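Local coordinates for protein probable hydrolase (PDB 7AL6) that is of unknown function but adopts the alpha/beta hydrolase fold and is probably a hydrolase, possibly a lipolytic one, at residues Ser97-Ser102 and Arg121-Asp126. Sequence-based numbering, arbitrary orientation.
Sequences SLLGHS and RLALID
Five backbone hydrogen bonds zip L98, G100 and S102 to R121, A123 and I125, as expected of neighbouring parallel strands. L98 N and G100 N donate to R121 O and A123 O, while A123 N and I125 N reach L98 O and G100 O, both at 2.8 Å. The ladder continues one residue past strand 96-101, where S102 N binds I125 O at 3.1 Å, nearly straight.

Apolar contacts fall on both faces of the sheet. Toward helix 103-114, L98 and L122 lie side by side, with L98 CB 3.7 Å from L122 CD2. G100 brings no side chain to that face. On the other face, with CG anti to the backbone N, L99 can direct its CD1 branch to A123 CB (3.7 Å). The same L99 CD1 lies more loosely against I125 CD1, at 4.2 Å; F280 of helix 270-284 packs against all three residues. Further along, the H101 ring crosses I125 at about a right angle, CD2 touching I125 CG2 at 3.6 Å, and S102 CB sits over one ring face.

At the C-terminal ends of the two strands, three side chains bond H263: S102 OG its NE2, D126 OD2 its ND1, and H101 NE2 its carbonyl O. S102 adopts a strained backbone (phi 53°, psi -121°), consistent with a nucleophile elbow. The ladder thus sets a probable nucleophile and acid of a Ser-His-Asp triad at adjacent strand ends, bridged by one histidine.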
# COMPACT_ATOMS: atom_id res chain seq x y z
N SER A 97 -20.80 18.22 -15.57
CA SER A 97 -20.36 19.59 -15.35
C SER A 97 -19.47 19.66 -14.12
O SER A 97 -19.47 18.75 -13.29
CB SER A 97 -21.57 20.50 -15.24
OG SER A 97 -22.17 20.60 -16.54
N LEU A 98 -18.67 20.73 -14.05
CA LEU A 98 -17.81 21.00 -12.90
C LEU A 98 -18.13 22.33 -12.24
O LEU A 98 -18.44 23.34 -12.90
CB LEU A 98 -16.34 20.94 -13.30
CG LEU A 98 -15.86 19.54 -13.72
CD1 LEU A 98 -14.50 19.67 -14.33
CD2 LEU A 98 -15.88 18.54 -12.61
N LEU A 99 -18.09 22.32 -10.91
CA LEU A 99 -18.27 23.48 -10.06
C LEU A 99 -17.04 23.55 -9.19
O LEU A 99 -16.83 22.68 -8.34
CB LEU A 99 -19.54 23.35 -9.23
CG LEU A 99 -19.70 24.35 -8.08
CD1 LEU A 99 -19.68 25.81 -8.54
CD2 LEU A 99 -21.00 24.04 -7.28
N GLY A 100 -16.18 24.51 -9.43
CA GLY A 100 -14.88 24.51 -8.80
C GLY A 100 -14.58 25.80 -8.07
O GLY A 100 -14.85 26.88 -8.59
N HIS A 101 -13.95 25.68 -6.90
CA HIS A 101 -13.51 26.82 -6.11
C HIS A 101 -11.99 26.82 -6.03
O HIS A 101 -11.37 25.81 -5.64
CB HIS A 101 -14.13 26.84 -4.70
CG HIS A 101 -13.58 27.94 -3.84
ND1 HIS A 101 -12.80 27.70 -2.73
CD2 HIS A 101 -13.64 29.28 -3.98
CE1 HIS A 101 -12.40 28.85 -2.22
NE2 HIS A 101 -12.91 29.83 -2.95
N SER A 102 -11.39 27.94 -6.41
CA SER A 102 -9.95 28.16 -6.29
C SER A 102 -9.15 27.04 -6.95
O SER A 102 -9.26 26.85 -8.17
CB SER A 102 -9.59 28.35 -4.82
OG SER A 102 -8.30 28.91 -4.72
N ARG A 121 -20.41 21.91 -18.84
CA ARG A 121 -20.37 23.30 -18.34
C ARG A 121 -19.32 23.47 -17.22
O ARG A 121 -19.03 22.50 -16.55
CB ARG A 121 -21.75 23.68 -17.81
CG ARG A 121 -22.91 23.40 -18.74
CD ARG A 121 -23.24 24.57 -19.63
NE ARG A 121 -24.42 24.45 -20.47
CZ ARG A 121 -24.43 23.92 -21.68
NH1 ARG A 121 -25.55 23.90 -22.37
NH2 ARG A 121 -23.35 23.40 -22.21
N LEU A 122 -18.79 24.67 -17.04
CA LEU A 122 -17.86 25.00 -15.94
C LEU A 122 -18.43 26.15 -15.11
O LEU A 122 -18.72 27.17 -15.70
CB LEU A 122 -16.51 25.45 -16.48
CG LEU A 122 -15.53 24.41 -16.98
CD1 LEU A 122 -14.14 24.98 -16.94
CD2 LEU A 122 -15.61 23.13 -16.18
N ALA A 123 -18.59 26.00 -13.81
CA ALA A 123 -18.95 27.08 -12.87
C ALA A 123 -17.71 27.26 -12.00
O ALA A 123 -17.35 26.34 -11.29
CB ALA A 123 -20.19 26.76 -12.11
N LEU A 124 -17.08 28.42 -12.08
CA LEU A 124 -15.81 28.67 -11.41
C LEU A 124 -15.99 29.76 -10.36
O LEU A 124 -16.59 30.81 -10.65
CB LEU A 124 -14.74 29.04 -12.40
CG LEU A 124 -14.57 28.11 -13.61
CD1 LEU A 124 -13.51 28.64 -14.53
CD2 LEU A 124 -14.21 26.68 -13.18
N ILE A 125 -15.45 29.53 -9.17
CA ILE A 125 -15.48 30.54 -8.08
C ILE A 125 -14.05 31.02 -7.79
O ILE A 125 -13.28 30.26 -7.22
CB ILE A 125 -16.16 30.01 -6.81
CG1 ILE A 125 -17.55 29.45 -7.08
CG2 ILE A 125 -16.21 31.09 -5.76
CD1 ILE A 125 -18.15 28.73 -5.92
N ASP A 126 -13.70 32.22 -8.23
CA ASP A 126 -12.45 32.94 -7.90
C ASP A 126 -11.19 32.13 -8.18
O ASP A 126 -10.31 32.20 -7.38
CB ASP A 126 -12.49 33.38 -6.44
CG ASP A 126 -11.83 34.72 -6.24
OD1 ASP A 126 -12.13 35.60 -7.00
OD2 ASP A 126 -11.02 34.83 -5.35